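Local coordinates for chitin deacetylase 1 (Bombyx mori, PDB 5ZNT), which removes the acetyl groups from N-acetylglucosamine residues in chitin, a zinc-dependent hydrolysis that yields chitosan and acetate, this chain carrying its carbohydrate esterase 4 catalytic domain, at residues S170-P175 against W182-Y187; L216-D221 against S236-L241; N248-N253 against E282-W287. One frame throughout, in Å; residues are numbered along the deposited sequence.

Interaction 1 (S170-P175 against W182-Y187); sequences STITAP and WPYTMY. Unlike the reference sequence in segment 182-187: Trp182 (reference Cys).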
loop_
_atom_site.group_PDB
_atom_site.type_symbol
_atom_site.label_atom_id
_atom_site.label_comp_id
_atom_site.label_asym_id
_atom_site.label_seq_id
_atom_site.Cartn_x
_atom_site.Cartn_y
_atom_site.Cartn_z
ATOM N N SER A 170 -0.576 -1.802 6.253
ATOM C CA SER A 170 -1.417 -0.684 5.814
ATOM C C SER A 170 -2.844 -1.220 5.714
ATOM O O SER A 170 -3.427 -1.358 4.635
ATOM C CB SER A 170 -0.958 -0.068 4.491
ATOM O OG SER A 170 -1.701 1.135 4.234
ATOM N N THR A 171 -3.402 -1.540 6.869
ATOM C CA THR A 171 -4.781 -2.000 6.993
ATOM C C THR A 171 -5.615 -1.133 7.934
ATOM O O THR A 171 -6.836 -1.068 7.781
ATOM C CB THR A 171 -4.800 -3.449 7.508
ATOM O OG1 THR A 171 -3.916 -4.253 6.716
ATOM C CG2 THR A 171 -6.202 -4.026 7.490
ATOM N N ILE A 172 -4.983 -0.460 8.886
ATOM C CA ILE A 172 -5.701 0.288 9.912
ATOM C C ILE A 172 -6.130 1.633 9.346
ATOM O O ILE A 172 -5.314 2.373 8.787
ATOM C CB ILE A 172 -4.820 0.457 11.156
ATOM C CG1 ILE A 172 -4.596 -0.918 11.788
ATOM C CG2 ILE A 172 -5.477 1.457 12.151
ATOM C CD1 ILE A 172 -3.587 -0.896 12.914
ATOM N N THR A 173 -7.417 1.941 9.456
ATOM C CA THR A 173 -7.955 3.213 8.992
ATOM C C THR A 173 -8.003 4.216 10.144
ATOM O O THR A 173 -8.324 3.853 11.278
ATOM C CB THR A 173 -9.353 3.010 8.404
ATOM O OG1 THR A 173 -9.267 2.154 7.239
ATOM C CG2 THR A 173 -9.925 4.313 8.013
ATOM N N ALA A 174 -7.654 5.476 9.857
ATOM C CA ALA A 174 -7.819 6.534 10.846
ATOM C C ALA A 174 -8.979 7.415 10.442
ATOM O O ALA A 174 -9.035 7.847 9.287
ATOM C CB ALA A 174 -6.543 7.382 10.984
ATOM N N PRO A 175 -9.925 7.701 11.333
ATOM C CA PRO A 175 -11.063 8.530 10.933
ATOM C C PRO A 175 -10.597 9.895 10.455
ATOM O O PRO A 175 -9.558 10.403 10.890
ATOM C CB PRO A 175 -11.907 8.641 12.219
ATOM C CG PRO A 175 -10.976 8.375 13.315
ATOM C CD PRO A 175 -9.958 7.366 12.766
ATOM N N TRP A 182 0.441 11.034 10.559
ATOM C CA TRP A 182 1.660 10.435 10.041
ATOM C C TRP A 182 1.675 8.941 10.377
ATOM O O TRP A 182 1.029 8.512 11.343
ATOM C CB TRP A 182 2.893 11.119 10.651
ATOM C CG TRP A 182 3.237 12.399 9.952
ATOM C CD1 TRP A 182 2.631 13.627 10.114
ATOM C CD2 TRP A 182 4.242 12.576 8.943
ATOM N NE1 TRP A 182 3.215 14.554 9.270
ATOM C CE2 TRP A 182 4.211 13.935 8.553
ATOM C CE3 TRP A 182 5.192 11.721 8.358
ATOM C CZ2 TRP A 182 5.064 14.450 7.579
ATOM C CZ3 TRP A 182 6.038 12.237 7.384
ATOM C CH2 TRP A 182 5.973 13.592 7.013
ATOM N N PRO A 183 2.406 8.129 9.605
ATOM C CA PRO A 183 2.607 6.724 10.003
ATOM C C PRO A 183 3.141 6.650 11.424
ATOM O O PRO A 183 3.726 7.609 11.941
ATOM C CB PRO A 183 3.643 6.198 8.998
ATOM C CG PRO A 183 3.458 7.064 7.781
ATOM C CD PRO A 183 3.045 8.442 8.310
ATOM N N TYR A 184 2.938 5.496 12.055
ATOM C CA TYR A 184 3.416 5.286 13.412
ATOM C C TYR A 184 3.817 3.825 13.556
ATOM O O TYR A 184 3.376 2.968 12.784
ATOM C CB TYR A 184 2.348 5.702 14.445
ATOM C CG TYR A 184 1.005 5.038 14.258
ATOM C CD1 TYR A 184 0.746 3.784 14.812
ATOM C CD2 TYR A 184 -0.009 5.664 13.540
ATOM C CE1 TYR A 184 -0.474 3.162 14.639
ATOM C CE2 TYR A 184 -1.235 5.048 13.350
ATOM C CZ TYR A 184 -1.456 3.798 13.902
ATOM O OH TYR A 184 -2.666 3.182 13.732
ATOM N N THR A 185 4.700 3.543 14.511
ATOM C CA THR A 185 5.005 2.152 14.818
ATOM C C THR A 185 4.055 1.647 15.900
ATOM O O THR A 185 3.429 2.420 16.628
ATOM C CB THR A 185 6.461 1.963 15.261
ATOM O OG1 THR A 185 6.683 2.614 16.512
ATOM C CG2 THR A 185 7.415 2.539 14.231
ATOM N N MET A 186 3.914 0.331 15.972
ATOM C CA MET A 186 2.957 -0.260 16.888
ATOM C C MET A 186 3.573 -0.621 18.244
ATOM O O MET A 186 2.946 -1.356 19.011
ATOM C CB MET A 186 2.312 -1.502 16.257
ATOM C CG MET A 186 1.485 -1.250 14.981
ATOM S SD MET A 186 -0.012 -0.260 15.250
ATOM C CE MET A 186 -0.486 -0.801 16.858
ATOM N N TYR A 187 4.779 -0.130 18.552
ATOM C CA TYR A 187 5.348 -0.383 19.876
ATOM C C TYR A 187 4.506 0.257 20.975
ATOM O O TYR A 187 4.475 -0.235 22.110
ATOM C CB TYR A 187 6.765 0.170 19.973
ATOM C CG TYR A 187 7.840 -0.528 19.179
ATOM C CD1 TYR A 187 8.314 -1.787 19.555
ATOM C CD2 TYR A 187 8.433 0.102 18.083
ATOM C CE1 TYR A 187 9.331 -2.409 18.847
ATOM C CE2 TYR A 187 9.449 -0.515 17.366
ATOM C CZ TYR A 187 9.897 -1.763 17.756
ATOM O OH TYR A 187 10.907 -2.351 17.025
#
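Ile172 meets Tyr184 and Met186 through two different branches, a small buried contact that shows how one beta-branched side chain can serve two neighbours. The CG2 methyl of Ile172 lies 3.7 Å from the OH of Tyr184, a van der Waals contact of a methyl with a hydroxyl oxygen, and the phenolic C-O bond points almost straight at it, with a CZ-OH...CG2 angle of about 161°. The two side chains cross at roughly a right angle. At the end of the other branch, CD1 of Ile172 approaches SD of Met186 at 4.3 Å, a looser apolar touch. The isoleucine separates these tasks because its CG2 stands anti to the backbone N while CG1, beside that N (chi1 -67°), carries CD1 toward Met186.

The setting is the mixed sheet of the distorted beta/alpha barrel of the carbohydrate esterase 4 fold. Strands 173-174 and 184-185 both pair with strand 209-214, the first parallel and the second antiparallel. Backbone bonds from Ile172 and Ala174 to Met213 tie segment 170-175 to that strand. Phe158 of helix 154-163 packs against both Ile172 and Met186.

The polar element is the hydroxyl of Tyr184, which is hydrogen-bonded to NE2 of His192, outside the two segments. His192 also touches Ile172, and the buried oxygen has a polar partner although a methyl group lies before it. Within segment 182-187, SD of Met186 sits 3.5 Å from CE1 of Tyr184, bringing the two side chains that receive Ile172 together.

Interaction 2 (L216-D221 against S236-L241); sequences LDRRED and SCSNIL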
loop_
_atom_site.group_PDB
_atom_site.type_symbol
_atom_site.label_atom_id
_atom_site.label_comp_id
_atom_site.label_asym_id
_atom_site.label_seq_id
_atom_site.Cartn_x
_atom_site.Cartn_y
_atom_site.Cartn_z
ATOM N N LEU A 216 -10.268 10.112 3.599
ATOM C CA LEU A 216 -10.316 11.342 2.837
ATOM C C LEU A 216 -11.681 12.001 3.043
ATOM O O LEU A 216 -12.669 11.332 3.354
ATOM C CB LEU A 216 -10.058 11.077 1.350
ATOM C CG LEU A 216 -8.591 11.028 0.851
ATOM C CD1 LEU A 216 -7.659 10.305 1.765
ATOM C CD2 LEU A 216 -8.532 10.394 -0.540
ATOM N N ASP A 217 -11.711 13.326 2.888
ATOM C CA ASP A 217 -12.916 14.140 3.058
ATOM C C ASP A 217 -13.667 14.152 1.734
ATOM O O ASP A 217 -13.170 14.665 0.727
ATOM C CB ASP A 217 -12.523 15.549 3.515
ATOM C CG ASP A 217 -13.722 16.477 3.757
ATOM O OD1 ASP A 217 -14.890 16.094 3.536
ATOM O OD2 ASP A 217 -13.471 17.620 4.181
ATOM N N ARG A 218 -14.849 13.552 1.714
ATOM C CA ARG A 218 -15.588 13.431 0.466
ATOM C C ARG A 218 -16.588 14.565 0.256
ATOM O O ARG A 218 -17.354 14.525 -0.713
ATOM C CB ARG A 218 -16.329 12.103 0.444
ATOM C CG ARG A 218 -17.367 12.119 1.526
ATOM C CD ARG A 218 -18.439 11.147 1.284
ATOM N NE ARG A 218 -18.062 9.853 1.814
ATOM C CZ ARG A 218 -18.915 8.852 1.947
ATOM N NH1 ARG A 218 -20.189 9.032 1.592
ATOM N NH2 ARG A 218 -18.497 7.684 2.432
ATOM N N ARG A 219 -16.626 15.555 1.151
ATOM C CA ARG A 219 -17.632 16.607 1.052
ATOM C C ARG A 219 -17.439 17.394 -0.236
ATOM O O ARG A 219 -16.347 17.907 -0.500
ATOM C CB ARG A 219 -17.553 17.532 2.266
ATOM C CG ARG A 219 -18.215 16.966 3.515
ATOM C CD ARG A 219 -17.999 17.909 4.686
ATOM N NE ARG A 219 -16.592 18.277 4.813
ATOM C CZ ARG A 219 -16.145 19.315 5.514
ATOM N NH1 ARG A 219 -16.999 20.105 6.157
ATOM N NH2 ARG A 219 -14.844 19.571 5.561
ATOM N N GLU A 220 -18.503 17.472 -1.043
ATOM C CA GLU A 220 -18.436 18.208 -2.303
ATOM C C GLU A 220 -18.238 19.700 -2.062
ATOM O O GLU A 220 -17.619 20.390 -2.880
ATOM C CB GLU A 220 -19.707 17.953 -3.114
ATOM C CG GLU A 220 -19.586 18.241 -4.600
ATOM C CD GLU A 220 -20.749 17.664 -5.396
ATOM O OE1 GLU A 220 -20.857 17.954 -6.614
ATOM O OE2 GLU A 220 -21.554 16.911 -4.799
ATOM N N ASP A 221 -18.721 20.204 -0.932
ATOM C CA ASP A 221 -18.552 21.598 -0.541
ATOM C C ASP A 221 -18.019 21.625 0.883
ATOM O O ASP A 221 -18.787 21.759 1.846
ATOM C CB ASP A 221 -19.867 22.365 -0.660
ATOM C CG ASP A 221 -19.669 23.861 -0.603
ATOM O OD1 ASP A 221 -18.567 24.324 -0.983
ATOM O OD2 ASP A 221 -20.605 24.567 -0.166
ATOM N N SER A 236 -14.632 3.655 -2.326
ATOM C CA SER A 236 -15.673 3.698 -1.315
ATOM C C SER A 236 -16.249 5.103 -1.115
ATOM O O SER A 236 -17.170 5.263 -0.305
ATOM C CB SER A 236 -15.137 3.149 0.008
ATOM O OG SER A 236 -14.259 4.066 0.650
ATOM N N CYS A 237 -15.745 6.123 -1.828
ATOM C CA CYS A 237 -16.305 7.480 -1.754
ATOM C C CYS A 237 -17.467 7.573 -2.739
ATOM O O CYS A 237 -17.352 8.106 -3.845
ATOM C CB CYS A 237 -15.245 8.541 -2.043
ATOM S SG CYS A 237 -13.645 8.296 -1.204
ATOM N N SER A 238 -18.627 7.083 -2.298
ATOM C CA SER A 238 -19.714 6.759 -3.217
ATOM C C SER A 238 -20.396 7.980 -3.822
ATOM O O SER A 238 -21.119 7.819 -4.808
ATOM C CB SER A 238 -20.749 5.887 -2.503
ATOM O OG SER A 238 -20.982 6.382 -1.198
ATOM N N ASN A 239 -20.192 9.180 -3.279
ATOM C CA ASN A 239 -20.752 10.387 -3.877
ATOM C C ASN A 239 -19.911 10.954 -5.019
ATOM O O ASN A 239 -20.324 11.944 -5.634
ATOM C CB ASN A 239 -20.953 11.469 -2.809
ATOM C CG ASN A 239 -19.668 11.803 -2.063
ATOM O OD1 ASN A 239 -18.868 10.917 -1.757
ATOM N ND2 ASN A 239 -19.472 13.081 -1.760
ATOM N N ILE A 240 -18.753 10.369 -5.324
ATOM C CA ILE A 240 -17.935 10.829 -6.444
ATOM C C ILE A 240 -18.484 10.212 -7.728
ATOM O O ILE A 240 -18.249 9.033 -8.005
ATOM C CB ILE A 240 -16.458 10.463 -6.259
ATOM C CG1 ILE A 240 -15.886 11.082 -4.986
ATOM C CG2 ILE A 240 -15.645 10.888 -7.488
ATOM C CD1 ILE A 240 -14.444 10.681 -4.759
ATOM N N LEU A 241 -19.183 11.017 -8.534
ATOM C CA LEU A 241 -19.825 10.512 -9.741
ATOM C C LEU A 241 -19.267 11.058 -11.049
ATOM O O LEU A 241 -19.442 10.405 -12.085
ATOM C CB LEU A 241 -21.333 10.803 -9.699
ATOM C CG LEU A 241 -22.009 10.192 -8.472
ATOM C CD1 LEU A 241 -23.297 10.930 -8.179
ATOM C CD2 LEU A 241 -22.224 8.677 -8.618
#
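Arg218 and Asn239 carry this contact between two parts of the loop that joins strand 209-214 to helix 243-258. The one hydrogen bond across it runs from the amide of Asn239 to the main chain: ND2 donates to Arg218 O at 2.8 Å, with an N-H...O angle of 155°. The oxygen lies in the amide plane, whereas the donor is tilted from the carbonyl plane.

Van der Waals contact does the rest. The aliphatic part of Arg218 runs past the same amide, CD coming within 3.1 Å of Asn239 OD1, before a bend at chi3 (86°) turns the guanidinium toward Ser238 and Ser236. There NH1 is 3.9 Å from Ser238 OG, too long for a hydrogen bond.

Local turns present these groups. Asn239 is the third residue of a type I beta turn from Cys237 to Ile240, and Cys237 is held by its disulfide to Cys231. In segment 216-221, Asp217 OD1 forms an Asx turn with Arg219 N, while Arg219 grips the carboxylate side-on in a salt bridge, its NH2 2.8 Å from Asp217 OD2.

Asn239 therefore uses one N-H on a carbonyl, while its buried OD1, lacking a partner in the model, probably gains some electrostatic compensation from the nearby guanidinium, without a hydrogen bond to it.

Interaction 3 (N248-N253 against E282-W287); sequences NFLNHN and EAFLYW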
loop_
_atom_site.group_PDB
_atom_site.type_symbol
_atom_site.label_atom_id
_atom_site.label_comp_id
_atom_site.label_asym_id
_atom_site.label_seq_id
_atom_site.Cartn_x
_atom_site.Cartn_y
_atom_site.Cartn_z
ATOM N N ASN A 248 -11.822 17.870 -8.018
ATOM C CA ASN A 248 -11.903 18.747 -6.848
ATOM C C ASN A 248 -11.647 17.976 -5.558
ATOM O O ASN A 248 -11.018 18.491 -4.629
ATOM C CB ASN A 248 -13.268 19.443 -6.809
ATOM C CG ASN A 248 -13.497 20.336 -8.027
ATOM O OD1 ASN A 248 -12.564 20.946 -8.537
ATOM N ND2 ASN A 248 -14.725 20.393 -8.502
ATOM N N PHE A 249 -12.114 16.729 -5.495
ATOM C CA PHE A 249 -11.851 15.877 -4.338
ATOM C C PHE A 249 -10.348 15.674 -4.133
ATOM O O PHE A 249 -9.840 15.772 -3.004
ATOM C CB PHE A 249 -12.596 14.558 -4.559
ATOM C CG PHE A 249 -12.225 13.454 -3.621
ATOM C CD1 PHE A 249 -12.893 13.294 -2.421
ATOM C CD2 PHE A 249 -11.244 12.541 -3.970
ATOM C CE1 PHE A 249 -12.586 12.252 -1.576
ATOM C CE2 PHE A 249 -10.921 11.486 -3.119
ATOM C CZ PHE A 249 -11.595 11.347 -1.927
ATOM N N LEU A 250 -9.607 15.434 -5.215
ATOM C CA LEU A 250 -8.159 15.287 -5.087
ATOM C C LEU A 250 -7.501 16.584 -4.630
ATOM O O LEU A 250 -6.614 16.559 -3.773
ATOM C CB LEU A 250 -7.560 14.834 -6.414
ATOM C CG LEU A 250 -7.924 13.420 -6.850
ATOM C CD1 LEU A 250 -7.668 13.304 -8.341
ATOM C CD2 LEU A 250 -7.128 12.364 -6.063
ATOM N N ASN A 251 -7.911 17.728 -5.190
ATOM C CA ASN A 251 -7.338 19.001 -4.750
ATOM C C ASN A 251 -7.645 19.285 -3.292
ATOM O O ASN A 251 -6.759 19.712 -2.545
ATOM C CB ASN A 251 -7.856 20.139 -5.606
ATOM C CG ASN A 251 -7.064 20.302 -6.860
ATOM O OD1 ASN A 251 -5.917 19.845 -6.952
ATOM N ND2 ASN A 251 -7.661 20.941 -7.847
ATOM N N HIS A 252 -8.901 19.067 -2.872
ATOM C CA HIS A 252 -9.285 19.379 -1.494
ATOM C C HIS A 252 -8.490 18.543 -0.503
ATOM O O HIS A 252 -8.000 19.061 0.508
ATOM C CB HIS A 252 -10.790 19.158 -1.292
ATOM C CG HIS A 252 -11.225 19.231 0.141
ATOM N ND1 HIS A 252 -10.936 20.307 0.957
ATOM C CD2 HIS A 252 -11.914 18.355 0.910
ATOM C CE1 HIS A 252 -11.427 20.087 2.166
ATOM N NE2 HIS A 252 -12.018 18.903 2.166
ATOM N N ASN A 253 -8.333 17.243 -0.774
ATOM C CA ASN A 253 -7.617 16.421 0.192
ATOM C C ASN A 253 -6.108 16.614 0.093
ATOM O O ASN A 253 -5.407 16.534 1.109
ATOM C CB ASN A 253 -8.038 14.959 0.028
ATOM C CG ASN A 253 -9.416 14.702 0.617
ATOM O OD1 ASN A 253 -9.581 14.705 1.833
ATOM N ND2 ASN A 253 -10.405 14.504 -0.237
ATOM N N GLU A 282 -9.182 10.016 -16.567
ATOM C CA GLU A 282 -8.778 11.270 -17.199
ATOM C C GLU A 282 -8.562 12.366 -16.161
ATOM O O GLU A 282 -7.565 13.092 -16.215
ATOM C CB GLU A 282 -9.821 11.702 -18.230
ATOM C CG GLU A 282 -9.579 13.115 -18.763
ATOM C CD GLU A 282 -10.583 13.533 -19.821
ATOM O OE1 GLU A 282 -10.779 12.775 -20.795
ATOM O OE2 GLU A 282 -11.185 14.613 -19.671
ATOM N N ALA A 283 -9.474 12.486 -15.197
ATOM C CA ALA A 283 -9.321 13.484 -14.146
ATOM C C ALA A 283 -8.102 13.193 -13.278
ATOM O O ALA A 283 -7.390 14.115 -12.860
ATOM C CB ALA A 283 -10.593 13.548 -13.295
ATOM N N PHE A 284 -7.840 11.919 -12.999
ATOM C CA PHE A 284 -6.708 11.560 -12.155
ATOM C C PHE A 284 -5.392 11.939 -12.829
ATOM O O PHE A 284 -4.492 12.503 -12.195
ATOM C CB PHE A 284 -6.747 10.057 -11.865
ATOM C CG PHE A 284 -5.658 9.574 -10.948
ATOM C CD1 PHE A 284 -5.352 10.260 -9.781
ATOM C CD2 PHE A 284 -4.958 8.424 -11.246
ATOM C CE1 PHE A 284 -4.347 9.807 -8.925
ATOM C CE2 PHE A 284 -3.952 7.956 -10.396
ATOM C CZ PHE A 284 -3.651 8.653 -9.232
ATOM N N LEU A 285 -5.245 11.592 -14.103
ATOM C CA LEU A 285 -4.021 11.923 -14.819
ATOM C C LEU A 285 -3.866 13.436 -14.978
ATOM O O LEU A 285 -2.763 13.973 -14.805
ATOM C CB LEU A 285 -4.017 11.218 -16.170
ATOM C CG LEU A 285 -3.999 9.693 -16.027
ATOM C CD1 LEU A 285 -3.892 9.012 -17.372
ATOM C CD2 LEU A 285 -2.852 9.259 -15.093
ATOM N N TYR A 286 -4.953 14.136 -15.305
ATOM C CA TYR A 286 -4.897 15.593 -15.350
ATOM C C TYR A 286 -4.376 16.146 -14.031
ATOM O O TYR A 286 -3.471 16.994 -14.006
ATOM C CB TYR A 286 -6.281 16.159 -15.664
ATOM C CG TYR A 286 -6.286 17.657 -15.838
ATOM C CD1 TYR A 286 -6.308 18.500 -14.734
ATOM C CD2 TYR A 286 -6.266 18.227 -17.104
ATOM C CE1 TYR A 286 -6.299 19.876 -14.880
ATOM C CE2 TYR A 286 -6.267 19.607 -17.265
ATOM C CZ TYR A 286 -6.275 20.425 -16.150
ATOM O OH TYR A 286 -6.268 21.805 -16.294
ATOM N N TRP A 287 -4.936 15.662 -12.919
ATOM C CA TRP A 287 -4.513 16.106 -11.598
ATOM C C TRP A 287 -3.037 15.814 -11.351
ATOM O O TRP A 287 -2.284 16.695 -10.907
ATOM C CB TRP A 287 -5.385 15.437 -10.531
ATOM C CG TRP A 287 -5.018 15.844 -9.152
ATOM C CD1 TRP A 287 -5.366 17.018 -8.524
ATOM C CD2 TRP A 287 -4.228 15.101 -8.208
ATOM N NE1 TRP A 287 -4.836 17.047 -7.262
ATOM C CE2 TRP A 287 -4.138 15.886 -7.039
ATOM C CE3 TRP A 287 -3.584 13.849 -8.239
ATOM C CZ2 TRP A 287 -3.442 15.471 -5.911
ATOM C CZ3 TRP A 287 -2.893 13.438 -7.113
ATOM C CH2 TRP A 287 -2.817 14.255 -5.969
#
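Leu250 packs over one face of the Trp287 indole, an example of how an aliphatic side chain and a large aromatic one can join two helices. The leucine CB stands over the five-membered ring, 3.5 Å from its centroid and only 7° off the ring normal, a CH-pi contact. From there the side chain runs on above the ring system, and CD1 comes to 3.8 Å from Trp287 CG. The same methyl meets Phe284 differently, at the ring edge, where Leu250 CD1 and Phe284 CD1 are 4.1 Å apart. CB and CD1 thus cover the indole face together, and CD1 serves the phenylalanine edge as well.

The indole reaches across because its CG is anti to the backbone N, which extends the ring away from its own helix. Asn251, next along from Leu250, takes up the rim: its OD1 lies near the indole plane, 3.0 Å from Trp287 NE1. The hydrogen bond is weak, bent to 128° at the proton, and the amide plane is steeply inclined to the ring.

Helices 243-258 and 278-294 follow the same general direction here, their short segments crossing at -39° with axes 10.3 Å apart. Both cover the parallel barrel sheet of the fold: Leu267 of strand 265-270 packs against Leu250 and Trp287, while Ile40 and Ile42 of strand 38-45 meet Trp287 and Phe284. An alanine in place of Trp287 would probably open a gap beneath Leu250 and leave Asn251 OD1 without its mate in this contact.

The chemistry is that of a hydrophobic helix-helix interface in which dispersion does most of the work, while the weak bond to Asn251 gives the indole N-H an acceptor at the border of the packing.

In the fold
The three contacts follow one another in series along the chain. Interactions 2 and 3 are directly joined, their centres 12 Å apart: Asp217 N lies 2.7 Å from Asn253 OD1 and Asp217 OD2 2.8 Å from His252 NE2, probable hydrogen bonds that fasten the long loop to helix 243-258, with Leu216 packing on Phe249 beside them. Interaction 1 stands apart, its centre 22 Å from that of interaction 2, yet strand 209-214, beside which it forms, leads into segment 216-221. None of the three includes a ligand of the zinc ion, held by Asp46, His101 and His105; in interaction 2, the side chain of Ser236 is about 12 Å from the bound zinc ion.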